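Local coordinates for esterase (Uncultured bacterium, PDB 5EGN), which hydrolyses carboxylic esters and acts as a lactonase on N-acyl homoserine lactones, the signals of bacterial quorum sensing, at residues 36-41 / 243-248; 114-119 / 250-255; 136-141 / 167-172. The protein carries 2 engineered substitutions. One frame throughout, in Å; residues are numbered along the deposited sequence.

Contact 1: 36-41 / 243-248; sequences YFQTFP and FYQLER
Gln38 NE2 is held by two acceptors. Across the contact it donates to Gln245 O at 3.1 Å, with an N-H...O angle of 157°. The other acceptor is Asn253 OD1 on helix 249-257. The bonds tie together parts of the alpha/beta hydrolase fold that are far apart in sequence. Residues 36-39 form a short, weakly bonded helix after strand 21-25. Helix 244-247 follows strand 233-237, the last strand of the sheet. NE2 approaches in the carbonyl plane of Gln245, on a lone pair of O. The position four residues after Gln245 is Pro249, which has no N-H to offer. This fits with a side chain supplying the donor instead.

The same amide packs against Gln245 CB. OE1 of Gln38 lies 3.4 Å from CB of Gln245, and CD and NE2 are at nearly the same distance. A bend at chi2 of Gln38 (75°) turns the amide across this CB. The Gln245 amide lies farther from Gln38 than its CB does. Its NE2 bonds to Asn92 OD1, within a GxSxG sequence that is probably the nucleophile elbow.

Beside the polar bond is an apolar touch. Leu246 CD2 meets the edge of the Phe37 ring in its plane, 4.0 Å from CD2 of Phe37. Tyr36 CD2 lies over one face of that ring. Leu246 also packs on Ile161 and Met165 of helix 159-168, and Phe37 packs on Glu160 of the second subunit.

The start of helix 244-247 is tied within its own segment. Phe243, the N-cap residue, accepts at O from the backbone N of both Leu246 and Glu247. Its own N donates to Glu247 OE1 at 3.2 Å, on the anti lone pair of that oxygen.

Contact 2: 114-119 / 250-255; sequences LILSSG and SEFNEL
Phe252 reaches from helix 249-257 to Leu114 and Leu116 of strand 110-116. Its CB points at the strand but touches neither leucine. CG stands anti to the backbone N (chi1 -179°), which carries the ring out from the helix toward the sheet. Off the CD1 edge, near the ring plane, lies Tyr244 CD2. The Gln245 side chain lies under one face, and Gln38 borders the ring near CD2. CE1 lies deepest among the leucine methyls. It is 3.8 Å from CD2 of Leu114. It is also 3.9 Å from CD2 of Leu116, with CD1 of Leu116 equally near. At the tip, CZ of Phe252 is 3.9 Å from CD2 of Leu114.

This is helix-on-sheet packing of the alpha/beta hydrolase fold. A C-terminal helix lies against one face of the central sheet, in which strand 110-116 is an inner strand. Leu114 and Leu116 are two residues apart, so both side chains project from the same face. Ile115 between them points elsewhere. Its backbone bonds to Leu207 and Val209 of strand 206-211, while Leu114 bonds to Phe89 and Gly91 on the other flank.

Leu114 meets Phe252 from the opposite direction. Leu116 comes in at a slant. Both leucines approach the ring obliquely. All three side chains are buried, and the touch between them is entirely apolar. Leu255, one turn on, also faces the strand without touching it and packs on Val209. Leu116 O accepts a hydrogen bond from Asn92 ND2.

Contact 3: 136-141 / 167-172; sequences NDYIGA and AHFSVP
Phe169 packs tightly against Tyr138 and Ile139, while the approach of Ile139 to Ser170 is looser and nearer solvent. Both segments belong to the helical region between strands 110-116 and 206-211. This is where alpha/beta hydrolases commonly carry a cap over the core sheet. Here the start of helix 138-146 meets Phe169 and Ser170 of segment 167-172.

On the tight side, the Phe169 ring is buried. CE1 of Phe169 is 3.8 Å from CG2 of Ile139 and equally close to the Ile139 carbonyl oxygen. CZ of Phe169 lies 3.9 Å from that same oxygen, which approaches the ring obliquely. The ring also stacks with Phe142, one turn further along helix 138-146. A chi1 of 66° places CG of Phe169 between its backbone N and carbonyl carbon and directs the ring at the helix.

The Tyr138 and Phe169 side chains run alongside each other, pointing opposite ways. The tyrosine OH comes to 3.6 Å from CB of Phe169. Further back, CE2 of Tyr138 is 4.2 Å from CD1 of Phe169. The Phe169 carbonyl oxygen lies at the edge of the tyrosine ring, near its plane. Tyr138 has further partners on helix 177-185: a cation-pi contact with Lys177 and a meeting of rings with Phe180.

Toward solvent the touch thins out. Ile139 is exposed. The CG2 methyl that packs on Phe169 also faces Ser170, but at longer range. Ser170 OG is hydrogen-bonded to Lys166 O, four residues earlier in the chain. CG2 of Ile139 stays 4.4 Å from OG of Ser170.

Contacts 1 and 2 are buried and adjoin each other, their centres about 9 Å apart. They involve consecutive helices, 244-247 and 249-257. Asn253 of the second joins them, its ND2 bonding to Phe37 O. Contact 2 lies against the sheet and is wholly apolar. Contact 1 lies further out and adds a side-chain-to-backbone bond. Contact 3 is partly buried, in the helical region away from the sheet, with its centre about 24 Å from that of contact 1. It relies on aromatic and aliphatic touches. The dimer interface brings the regions together: Tyr36 OH bonds to His168 NE2 of the second subunit, linking segment 36-41 to a neighbouring copy of segment 167-172.

Contact 1: 36-41 / 243-248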
ATOM      1  N   TYR A  36      -3.762   1.403   2.334  1.00 20.29           N
ATOM      2  CA  TYR A  36      -2.907   0.541   3.154  1.00 20.10           C
ATOM      3  C   TYR A  36      -3.218   0.649   4.643  1.00 19.97           C
ATOM      4  O   TYR A  36      -3.260  -0.357   5.348  1.00 19.98           O
ATOM      5  CB  TYR A  36      -1.419   0.856   2.913  1.00 19.94           C
ATOM      6  CG  TYR A  36      -0.487   0.005   3.756  1.00 19.60           C
ATOM      7  CD1 TYR A  36      -0.335  -1.351   3.497  1.00 19.16           C
ATOM      8  CD2 TYR A  36       0.214   0.549   4.826  1.00 20.04           C
ATOM      9  CE1 TYR A  36       0.494  -2.140   4.271  1.00 19.83           C
ATOM     10  CE2 TYR A  36       1.048  -0.237   5.607  1.00 20.48           C
ATOM     11  CZ  TYR A  36       1.183  -1.578   5.323  1.00 20.33           C
ATOM     12  OH  TYR A  36       2.006  -2.364   6.091  1.00 19.90           O
ATOM     13  N   PHE A  37      -3.451   1.864   5.120  1.00 20.21           N
ATOM     14  CA  PHE A  37      -3.686   2.058   6.544  1.00 20.45           C
ATOM     15  C   PHE A  37      -5.126   1.762   6.956  1.00 20.89           C
ATOM     16  O   PHE A  37      -5.426   1.689   8.147  1.00 21.13           O
ATOM     17  CB  PHE A  37      -3.322   3.482   6.960  1.00 20.77           C
ATOM     18  CG  PHE A  37      -1.864   3.802   6.823  1.00 20.27           C
ATOM     19  CD1 PHE A  37      -0.930   3.251   7.686  1.00 20.63           C
ATOM     20  CD2 PHE A  37      -1.426   4.661   5.831  1.00 20.67           C
ATOM     21  CE1 PHE A  37       0.416   3.551   7.556  1.00 21.04           C
ATOM     22  CE2 PHE A  37      -0.086   4.965   5.697  1.00 20.56           C
ATOM     23  CZ  PHE A  37       0.836   4.411   6.561  1.00 20.15           C
ATOM     24  N   GLN A  38      -6.011   1.589   5.979  1.00 21.39           N
ATOM     25  CA  GLN A  38      -7.404   1.264   6.266  1.00 21.30           C
ATOM     26  C   GLN A  38      -7.670  -0.225   6.096  1.00 21.10           C
ATOM     27  O   GLN A  38      -8.369  -0.841   6.900  1.00 21.00           O
ATOM     28  CB  GLN A  38      -8.347   2.060   5.361  1.00 21.25           C
ATOM     29  CG  GLN A  38      -8.490   3.528   5.727  1.00 22.46           C
ATOM     30  CD  GLN A  38      -7.281   4.353   5.338  1.00 21.70           C
ATOM     31  OE1 GLN A  38      -6.774   4.246   4.223  1.00 20.62           O
ATOM     32  NE2 GLN A  38      -6.812   5.184   6.262  1.00 22.89           N
ATOM     33  N   THR A  39      -7.087  -0.788   5.042  1.00 21.16           N
ATOM     34  CA  THR A  39      -7.375  -2.147   4.593  1.00 21.10           C
ATOM     35  C   THR A  39      -7.304  -3.209   5.689  1.00 21.21           C
ATOM     36  O   THR A  39      -8.232  -3.997   5.857  1.00 21.70           O
ATOM     37  CB  THR A  39      -6.410  -2.558   3.465  1.00 20.26           C
ATOM     38  OG1 THR A  39      -6.576  -1.674   2.351  1.00 20.49           O
ATOM     39  CG2 THR A  39      -6.682  -3.985   3.018  1.00 20.93           C
ATOM     40  N   PHE A  40      -6.210  -3.219   6.439  1.00 20.83           N
ATOM     41  CA  PHE A  40      -5.948  -4.306   7.376  1.00 21.35           C
ATOM     42  C   PHE A  40      -6.529  -4.109   8.785  1.00 21.80           C
ATOM     43  O   PHE A  40      -6.975  -5.082   9.393  1.00 22.56           O
ATOM     44  CB  PHE A  40      -4.439  -4.557   7.448  1.00 20.84           C
ATOM     45  CG  PHE A  40      -3.831  -4.898   6.117  1.00 21.04           C
ATOM     46  CD1 PHE A  40      -3.893  -6.192   5.626  1.00 21.56           C
ATOM     47  CD2 PHE A  40      -3.222  -3.923   5.346  1.00 20.59           C
ATOM     48  CE1 PHE A  40      -3.347  -6.510   4.397  1.00 21.20           C
ATOM     49  CE2 PHE A  40      -2.674  -4.235   4.115  1.00 20.98           C
ATOM     50  CZ  PHE A  40      -2.737  -5.530   3.640  1.00 21.00           C
ATOM     51  N   PRO A  41      -6.518  -2.872   9.321  1.00 21.73           N
ATOM     52  CA  PRO A  41      -7.251  -2.707  10.582  1.00 22.11           C
ATOM     53  C   PRO A  41      -8.739  -3.027  10.445  1.00 22.14           C
ATOM     54  O   PRO A  41      -9.321  -3.622  11.352  1.00 22.20           O
ATOM     55  CB  PRO A  41      -7.037  -1.230  10.916  1.00 22.49           C
ATOM     56  CG  PRO A  41      -5.720  -0.914  10.313  1.00 22.03           C
ATOM     57  CD  PRO A  41      -5.674  -1.697   9.030  1.00 21.14           C
ATOM     58  N   PHE A 243      -6.676  13.832   0.560  1.00 24.97           N
ATOM     59  CA  PHE A 243      -6.393  12.473   1.002  1.00 24.40           C
ATOM     60  C   PHE A 243      -6.407  12.319   2.519  1.00 24.47           C
ATOM     61  O   PHE A 243      -5.367  12.107   3.138  1.00 28.54           O
ATOM     62  CB  PHE A 243      -5.044  12.019   0.443  1.00 24.27           C
ATOM     63  CG  PHE A 243      -4.855  12.346  -1.010  1.00 23.95           C
ATOM     64  CD1 PHE A 243      -5.407  11.543  -1.994  1.00 23.92           C
ATOM     65  CD2 PHE A 243      -4.126  13.461  -1.393  1.00 24.33           C
ATOM     66  CE1 PHE A 243      -5.233  11.844  -3.332  1.00 24.33           C
ATOM     67  CE2 PHE A 243      -3.949  13.766  -2.728  1.00 24.36           C
ATOM     68  CZ  PHE A 243      -4.505  12.958  -3.699  1.00 24.31           C
ATOM     69  N   TYR A 244      -7.597  12.412   3.106  1.00 24.58           N
ATOM     70  CA  TYR A 244      -7.777  12.256   4.546  1.00 24.87           C
ATOM     71  C   TYR A 244      -7.246  10.911   5.045  1.00 24.67           C
ATOM     72  O   TYR A 244      -6.707  10.820   6.148  1.00 24.39           O
ATOM     73  CB  TYR A 244      -9.259  12.401   4.906  1.00 25.24           C
ATOM     74  CG  TYR A 244      -9.547  12.565   6.383  1.00 26.53           C
ATOM     75  CD1 TYR A 244      -8.560  12.976   7.269  1.00 27.24           C
ATOM     76  CD2 TYR A 244     -10.813  12.303   6.893  1.00 26.64           C
ATOM     77  CE1 TYR A 244      -8.825  13.123   8.618  1.00 28.18           C
ATOM     78  CE2 TYR A 244     -11.087  12.447   8.238  1.00 27.64           C
ATOM     79  CZ  TYR A 244     -10.092  12.857   9.096  1.00 28.79           C
ATOM     80  OH  TYR A 244     -10.364  13.002  10.437  1.00 29.88           O
ATOM     81  N   GLN A 245      -7.388   9.872   4.227  1.00 24.78           N
ATOM     82  CA  GLN A 245      -6.987   8.530   4.636  1.00 23.75           C
ATOM     83  C   GLN A 245      -5.468   8.391   4.717  1.00 23.12           C
ATOM     84  O   GLN A 245      -4.957   7.450   5.322  1.00 22.85           O
ATOM     85  CB  GLN A 245      -7.559   7.477   3.680  1.00 22.75           C
ATOM     86  CG  GLN A 245      -6.822   7.339   2.358  1.00 22.20           C
ATOM     87  CD  GLN A 245      -7.333   8.290   1.296  1.00 22.80           C
ATOM     88  OE1 GLN A 245      -7.389   9.500   1.505  1.00 23.43           O
ATOM     89  NE2 GLN A 245      -7.716   7.743   0.148  1.00 22.61           N
ATOM     90  N   LEU A 246      -4.751   9.334   4.114  1.00 23.44           N
ATOM     91  CA  LEU A 246      -3.291   9.331   4.165  1.00 23.59           C
ATOM     92  C   LEU A 246      -2.744  10.456   5.040  1.00 24.02           C
ATOM     93  O   LEU A 246      -1.725  10.289   5.711  1.00 23.87           O
ATOM     94  CB  LEU A 246      -2.702   9.443   2.758  1.00 23.28           C
ATOM     95  CG  LEU A 246      -2.616   8.154   1.941  1.00 21.94           C
ATOM     96  CD1 LEU A 246      -1.906   8.412   0.622  1.00 21.56           C
ATOM     97  CD2 LEU A 246      -1.906   7.069   2.734  1.00 21.37           C
ATOM     98  N   GLU A 247      -3.418  11.601   5.025  1.00 24.65           N
ATOM     99  CA  GLU A 247      -2.962  12.769   5.774  1.00 25.37           C
ATOM    100  C   GLU A 247      -3.136  12.574   7.280  1.00 26.05           C
ATOM    101  O   GLU A 247      -2.235  12.883   8.061  1.00 26.32           O
ATOM    102  CB  GLU A 247      -3.702  14.023   5.303  1.00 25.07           C
ATOM    103  CG  GLU A 247      -3.375  14.411   3.862  1.00 24.69           C
ATOM    104  CD  GLU A 247      -4.051  15.697   3.432  1.00 26.28           C
ATOM    105  OE1 GLU A 247      -4.834  15.659   2.458  1.00 25.82           O
ATOM    106  OE2 GLU A 247      -3.791  16.747   4.056  1.00 26.37           O
ATOM    107  N   ARG A 248      -4.298  12.073   7.684  1.00 26.35           N
ATOM    108  CA  ARG A 248      -4.543  11.730   9.083  1.00 27.22           C
ATOM    109  C   ARG A 248      -5.262  10.385   9.173  1.00 26.62           C
ATOM    110  O   ARG A 248      -6.442  10.334   9.514  1.00 28.34           O
ATOM    111  CB  ARG A 248      -5.367  12.818   9.781  1.00 30.74           C
ATOM    112  CG  ARG A 248      -4.786  14.220   9.665  1.00 32.30           C
ATOM    113  CD  ARG A 248      -5.507  15.208  10.569  1.00 39.84           C
ATOM    114  NE  ARG A 248      -5.244  14.945  11.980  1.00 38.66           N
ATOM    115  CZ  ARG A 248      -4.168  15.377  12.631  1.00 41.42           C
ATOM    116  NH1 ARG A 248      -3.250  16.093  11.997  1.00 40.71           N
ATOM    117  NH2 ARG A 248      -4.009  15.091  13.916  1.00 41.05           N
TER

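Contact 2: 114-119 / 250-255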
ATOM      1  N   LEU A 114     -19.423   6.140   2.481  1.00 26.93           N
ATOM      2  CA  LEU A 114     -18.540   7.196   2.956  1.00 26.05           C
ATOM      3  C   LEU A 114     -17.907   7.853   1.736  1.00 25.36           C
ATOM      4  O   LEU A 114     -17.023   7.282   1.100  1.00 24.85           O
ATOM      5  CB  LEU A 114     -17.467   6.659   3.912  1.00 26.16           C
ATOM      6  CG  LEU A 114     -16.750   7.708   4.779  1.00 26.51           C
ATOM      7  CD1 LEU A 114     -16.176   7.081   6.038  1.00 27.90           C
ATOM      8  CD2 LEU A 114     -15.649   8.438   4.018  1.00 25.38           C
ATOM      9  N   ILE A 115     -18.377   9.052   1.409  1.00 25.57           N
ATOM     10  CA  ILE A 115     -17.851   9.806   0.280  1.00 25.15           C
ATOM     11  C   ILE A 115     -16.735  10.738   0.738  1.00 25.44           C
ATOM     12  O   ILE A 115     -16.984  11.692   1.475  1.00 25.15           O
ATOM     13  CB  ILE A 115     -18.952  10.632  -0.408  1.00 25.96           C
ATOM     14  CG1 ILE A 115     -20.189   9.772  -0.648  1.00 25.94           C
ATOM     15  CG2 ILE A 115     -18.454  11.190  -1.729  1.00 26.31           C
ATOM     16  CD1 ILE A 115     -19.989   8.736  -1.723  1.00 27.45           C
ATOM     17  N   LEU A 116     -15.508  10.459   0.310  1.00 25.67           N
ATOM     18  CA  LEU A 116     -14.370  11.286   0.695  1.00 25.29           C
ATOM     19  C   LEU A 116     -13.868  12.154  -0.451  1.00 25.02           C
ATOM     20  O   LEU A 116     -13.394  11.641  -1.465  1.00 25.22           O
ATOM     21  CB  LEU A 116     -13.218  10.422   1.209  1.00 25.35           C
ATOM     22  CG  LEU A 116     -11.993  11.237   1.632  1.00 25.47           C
ATOM     23  CD1 LEU A 116     -12.249  11.930   2.960  1.00 24.85           C
ATOM     24  CD2 LEU A 116     -10.744  10.375   1.700  1.00 26.79           C
ATOM     25  N   SER A 117     -13.977  13.468  -0.269  1.00 25.20           N
ATOM     26  CA  SER A 117     -13.434  14.451  -1.204  1.00 25.41           C
ATOM     27  C   SER A 117     -13.881  14.214  -2.643  1.00 25.06           C
ATOM     28  O   SER A 117     -13.056  13.974  -3.522  1.00 25.62           O
ATOM     29  CB  SER A 117     -11.905  14.455  -1.132  1.00 25.26           C
ATOM     30  OG  SER A 117     -11.456  14.689   0.191  1.00 24.80           O
ATOM     31  N   SER A 118     -15.184  14.287  -2.884  1.00 25.93           N
ATOM     32  CA  SER A 118     -15.713  14.066  -4.224  1.00 26.01           C
ATOM     33  C   SER A 118     -16.701  15.156  -4.623  1.00 26.02           C
ATOM     34  O   SER A 118     -16.881  16.141  -3.906  1.00 25.53           O
ATOM     35  CB  SER A 118     -16.382  12.695  -4.315  1.00 25.54           C
ATOM     36  OG  SER A 118     -16.649  12.349  -5.661  1.00 26.98           O
ATOM     37  N   GLY A 119     -17.337  14.968  -5.775  1.00 26.60           N
ATOM     38  CA  GLY A 119     -18.284  15.934  -6.301  1.00 26.68           C
ATOM     39  C   GLY A 119     -18.908  15.445  -7.594  1.00 27.69           C
ATOM     40  O   GLY A 119     -18.667  14.315  -8.020  1.00 27.84           O
ATOM     41  N   SER A 250      -5.414   7.547  11.097  1.00 27.47           N
ATOM     42  CA  SER A 250      -6.108   7.030  12.277  1.00 28.58           C
ATOM     43  C   SER A 250      -7.444   7.731  12.522  1.00 30.75           C
ATOM     44  O   SER A 250      -8.427   7.094  12.906  1.00 32.92           O
ATOM     45  CB  SER A 250      -5.219   7.154  13.516  1.00 28.03           C
ATOM     46  OG  SER A 250      -4.185   6.187  13.502  1.00 29.97           O
ATOM     47  N   GLU A 251      -7.479   9.041  12.298  1.00 31.10           N
ATOM     48  CA  GLU A 251      -8.709   9.805  12.475  1.00 32.98           C
ATOM     49  C   GLU A 251      -9.758   9.421  11.434  1.00 31.22           C
ATOM     50  O   GLU A 251     -10.945   9.300  11.754  1.00 32.33           O
ATOM     51  CB  GLU A 251      -8.418  11.305  12.416  1.00 32.91           C
ATOM     52  CG  GLU A 251      -7.606  11.805  13.598  1.00 35.84           C
ATOM     53  CD  GLU A 251      -7.415  13.305  13.579  1.00 43.47           C
ATOM     54  OE1 GLU A 251      -8.318  14.012  13.085  1.00 37.63           O
ATOM     55  OE2 GLU A 251      -6.362  13.777  14.057  1.00 38.95           O
ATOM     56  N   PHE A 252      -9.319   9.227  10.193  1.00 30.04           N
ATOM     57  CA  PHE A 252     -10.206   8.712   9.156  1.00 29.75           C
ATOM     58  C   PHE A 252     -10.737   7.344   9.567  1.00 30.30           C
ATOM     59  O   PHE A 252     -11.904   7.029   9.340  1.00 31.12           O
ATOM     60  CB  PHE A 252      -9.486   8.614   7.808  1.00 27.63           C
ATOM     61  CG  PHE A 252     -10.361   8.109   6.691  1.00 26.61           C
ATOM     62  CD1 PHE A 252     -11.127   8.988   5.945  1.00 25.99           C
ATOM     63  CD2 PHE A 252     -10.424   6.755   6.395  1.00 26.09           C
ATOM     64  CE1 PHE A 252     -11.936   8.531   4.924  1.00 25.91           C
ATOM     65  CE2 PHE A 252     -11.234   6.293   5.375  1.00 26.92           C
ATOM     66  CZ  PHE A 252     -11.989   7.182   4.639  1.00 25.56           C
ATOM     67  N   ASN A 253      -9.867   6.538  10.170  1.00 30.40           N
ATOM     68  CA  ASN A 253     -10.245   5.211  10.647  1.00 31.30           C
ATOM     69  C   ASN A 253     -11.310   5.270  11.736  1.00 33.92           C
ATOM     70  O   ASN A 253     -12.194   4.418  11.792  1.00 35.44           O
ATOM     71  CB  ASN A 253      -9.018   4.461  11.167  1.00 30.56           C
ATOM     72  CG  ASN A 253      -8.157   3.899  10.052  1.00 27.52           C
ATOM     73  OD1 ASN A 253      -8.295   4.282   8.892  1.00 26.38           O
ATOM     74  ND2 ASN A 253      -7.267   2.978  10.400  1.00 26.08           N
ATOM     75  N   GLU A 254     -11.218   6.277  12.599  1.00 34.89           N
ATOM     76  CA  GLU A 254     -12.220   6.480  13.642  1.00 37.27           C
ATOM     77  C   GLU A 254     -13.544   6.941  13.047  1.00 35.13           C
ATOM     78  O   GLU A 254     -14.616   6.511  13.475  1.00 35.28           O
ATOM     79  CB  GLU A 254     -11.727   7.496  14.669  1.00 38.91           C
ATOM     80  CG  GLU A 254     -10.492   7.052  15.427  1.00 41.64           C
ATOM     81  CD  GLU A 254      -9.906   8.164  16.269  1.00 50.27           C
ATOM     82  OE1 GLU A 254     -10.689   8.951  16.841  1.00 58.30           O
ATOM     83  OE2 GLU A 254      -8.663   8.258  16.350  1.00 43.65           O
ATOM     84  N   LEU A 255     -13.458   7.825  12.058  1.00 33.88           N
ATOM     85  CA  LEU A 255     -14.642   8.332  11.379  1.00 33.58           C
ATOM     86  C   LEU A 255     -15.387   7.206  10.665  1.00 35.15           C
ATOM     87  O   LEU A 255     -16.616   7.135  10.711  1.00 36.48           O
ATOM     88  CB  LEU A 255     -14.255   9.428  10.386  1.00 32.29           C
ATOM     89  CG  LEU A 255     -15.375  10.306   9.831  1.00 32.02           C
ATOM     90  CD1 LEU A 255     -16.123  10.995  10.958  1.00 34.37           C
ATOM     91  CD2 LEU A 255     -14.796  11.330   8.876  1.00 30.23           C
TER

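Contact 3: 136-141 / 167-172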
ATOM      1  N   ASN A 136      -2.058  21.452 -22.865  1.00 48.12           N
ATOM      2  CA  ASN A 136      -0.787  22.074 -23.213  1.00 48.15           C
ATOM      3  C   ASN A 136       0.388  21.344 -22.573  1.00 45.69           C
ATOM      4  O   ASN A 136       1.373  21.024 -23.237  1.00 42.19           O
ATOM      5  CB  ASN A 136      -0.799  23.547 -22.798  1.00 48.53           C
ATOM      6  CG  ASN A 136       0.553  24.212 -22.946  1.00 46.12           C
ATOM      7  OD1 ASN A 136       1.366  24.202 -22.023  1.00 52.96           O
ATOM      8  ND2 ASN A 136       0.795  24.808 -24.108  1.00 44.75           N
ATOM      9  N   ASP A 137       0.270  21.078 -21.278  1.00 46.59           N
ATOM     10  CA  ASP A 137       1.294  20.351 -20.543  1.00 45.56           C
ATOM     11  C   ASP A 137       0.630  19.461 -19.504  1.00 44.85           C
ATOM     12  O   ASP A 137       0.265  19.915 -18.428  1.00 44.48           O
ATOM     13  CB  ASP A 137       2.276  21.318 -19.880  1.00 45.01           C
ATOM     14  CG  ASP A 137       3.541  20.630 -19.406  1.00 45.15           C
ATOM     15  OD1 ASP A 137       3.615  19.383 -19.487  1.00 43.79           O
ATOM     16  OD2 ASP A 137       4.461  21.335 -18.945  1.00 52.07           O
ATOM     17  N   TYR A 138       0.475  18.188 -19.843  1.00 44.15           N
ATOM     18  CA  TYR A 138      -0.249  17.242 -19.001  1.00 44.59           C
ATOM     19  C   TYR A 138       0.349  17.100 -17.599  1.00 43.40           C
ATOM     20  O   TYR A 138      -0.323  17.369 -16.598  1.00 44.56           O
ATOM     21  CB  TYR A 138      -0.298  15.874 -19.680  1.00 45.13           C
ATOM     22  CG  TYR A 138      -0.655  14.736 -18.750  1.00 46.16           C
ATOM     23  CD1 TYR A 138      -1.947  14.585 -18.268  1.00 46.00           C
ATOM     24  CD2 TYR A 138       0.300  13.803 -18.363  1.00 45.79           C
ATOM     25  CE1 TYR A 138      -2.279  13.539 -17.422  1.00 45.07           C
ATOM     26  CE2 TYR A 138      -0.019  12.758 -17.515  1.00 46.81           C
ATOM     27  CZ  TYR A 138      -1.309  12.630 -17.051  1.00 49.65           C
ATOM     28  OH  TYR A 138      -1.630  11.589 -16.213  1.00 55.56           O
ATOM     29  N   ILE A 139       1.607  16.677 -17.536  1.00 44.60           N
ATOM     30  CA  ILE A 139       2.282  16.401 -16.271  1.00 43.58           C
ATOM     31  C   ILE A 139       2.409  17.656 -15.407  1.00 42.57           C
ATOM     32  O   ILE A 139       2.209  17.611 -14.189  1.00 45.07           O
ATOM     33  CB  ILE A 139       3.674  15.794 -16.527  1.00 43.20           C
ATOM     34  CG1 ILE A 139       3.533  14.416 -17.181  1.00 43.35           C
ATOM     35  CG2 ILE A 139       4.470  15.682 -15.237  1.00 41.98           C
ATOM     36  CD1 ILE A 139       4.806  13.891 -17.802  1.00 43.67           C
ATOM     37  N   GLY A 140       2.734  18.778 -16.047  1.00 42.95           N
ATOM     38  CA  GLY A 140       2.860  20.048 -15.357  1.00 43.22           C
ATOM     39  C   GLY A 140       1.544  20.495 -14.748  1.00 42.02           C
ATOM     40  O   GLY A 140       1.480  20.834 -13.563  1.00 43.69           O
ATOM     41  N   ALA A 141       0.491  20.487 -15.562  1.00 43.20           N
ATOM     42  CA  ALA A 141      -0.845  20.837 -15.093  1.00 43.06           C
ATOM     43  C   ALA A 141      -1.291  19.934 -13.947  1.00 40.43           C
ATOM     44  O   ALA A 141      -1.847  20.414 -12.956  1.00 39.69           O
ATOM     45  CB  ALA A 141      -1.845  20.767 -16.236  1.00 43.85           C
ATOM     46  N   ALA A 167       3.983  10.774  -8.300  1.00 26.71           N
ATOM     47  CA  ALA A 167       4.568   9.587  -8.908  1.00 26.88           C
ATOM     48  C   ALA A 167       3.512   8.733  -9.604  1.00 27.55           C
ATOM     49  O   ALA A 167       3.787   8.112 -10.631  1.00 28.10           O
ATOM     50  CB  ALA A 167       5.294   8.770  -7.861  1.00 26.46           C
ATOM     51  N   HIS A 168       2.306   8.710  -9.041  1.00 26.85           N
ATOM     52  CA  HIS A 168       1.226   7.868  -9.558  1.00 26.23           C
ATOM     53  C   HIS A 168       0.899   8.103 -11.035  1.00 27.83           C
ATOM     54  O   HIS A 168       0.723   7.146 -11.789  1.00 27.58           O
ATOM     55  CB  HIS A 168      -0.042   8.068  -8.724  1.00 25.71           C
ATOM     56  CG  HIS A 168      -0.196   7.080  -7.609  1.00 24.18           C
ATOM     57  ND1 HIS A 168      -0.300   5.723  -7.828  1.00 23.75           N
ATOM     58  CD2 HIS A 168      -0.276   7.251  -6.269  1.00 23.81           C
ATOM     59  CE1 HIS A 168      -0.432   5.101  -6.670  1.00 23.26           C
ATOM     60  NE2 HIS A 168      -0.420   6.006  -5.708  1.00 22.89           N
ATOM     61  N   PHE A 169       0.816   9.363 -11.454  1.00 28.75           N
ATOM     62  CA  PHE A 169       0.428   9.656 -12.831  1.00 30.47           C
ATOM     63  C   PHE A 169       1.629   9.775 -13.764  1.00 30.97           C
ATOM     64  O   PHE A 169       1.467   9.933 -14.974  1.00 32.17           O
ATOM     65  CB  PHE A 169      -0.415  10.937 -12.900  1.00 33.69           C
ATOM     66  CG  PHE A 169       0.330  12.190 -12.524  1.00 34.46           C
ATOM     67  CD1 PHE A 169       1.066  12.886 -13.470  1.00 35.21           C
ATOM     68  CD2 PHE A 169       0.262  12.692 -11.236  1.00 33.40           C
ATOM     69  CE1 PHE A 169       1.742  14.040 -13.132  1.00 35.90           C
ATOM     70  CE2 PHE A 169       0.933  13.849 -10.897  1.00 33.40           C
ATOM     71  CZ  PHE A 169       1.674  14.523 -11.845  1.00 35.52           C
ATOM     72  N   SER A 170       2.830   9.701 -13.202  1.00 30.67           N
ATOM     73  CA  SER A 170       4.046   9.778 -14.002  1.00 30.35           C
ATOM     74  C   SER A 170       4.545   8.386 -14.364  1.00 30.09           C
ATOM     75  O   SER A 170       5.476   8.236 -15.156  1.00 34.36           O
ATOM     76  CB  SER A 170       5.133  10.553 -13.254  1.00 31.20           C
ATOM     77  OG  SER A 170       4.736  11.893 -13.024  1.00 37.26           O
ATOM     78  N   VAL A 171       3.922   7.369 -13.780  1.00 28.96           N
ATOM     79  CA  VAL A 171       4.272   5.986 -14.078  1.00 28.64           C
ATOM     80  C   VAL A 171       3.232   5.360 -15.003  1.00 28.72           C
ATOM     81  O   VAL A 171       2.114   5.067 -14.578  1.00 28.24           O
ATOM     82  CB  VAL A 171       4.400   5.144 -12.794  1.00 28.01           C
ATOM     83  CG1 VAL A 171       4.692   3.691 -13.135  1.00 27.93           C
ATOM     84  CG2 VAL A 171       5.490   5.712 -11.897  1.00 28.01           C
ATOM     85  N   PRO A 172       3.600   5.160 -16.280  1.00 28.37           N
ATOM     86  CA  PRO A 172       2.703   4.599 -17.297  1.00 28.79           C
ATOM     87  C   PRO A 172       2.217   3.203 -16.929  1.00 28.09           C
ATOM     88  O   PRO A 172       1.146   2.783 -17.367  1.00 28.01           O
ATOM     89  CB  PRO A 172       3.580   4.552 -18.554  1.00 29.50           C
ATOM     90  CG  PRO A 172       4.651   5.553 -18.311  1.00 29.28           C
ATOM     91  CD  PRO A 172       4.919   5.497 -16.840  1.00 29.21           C
TER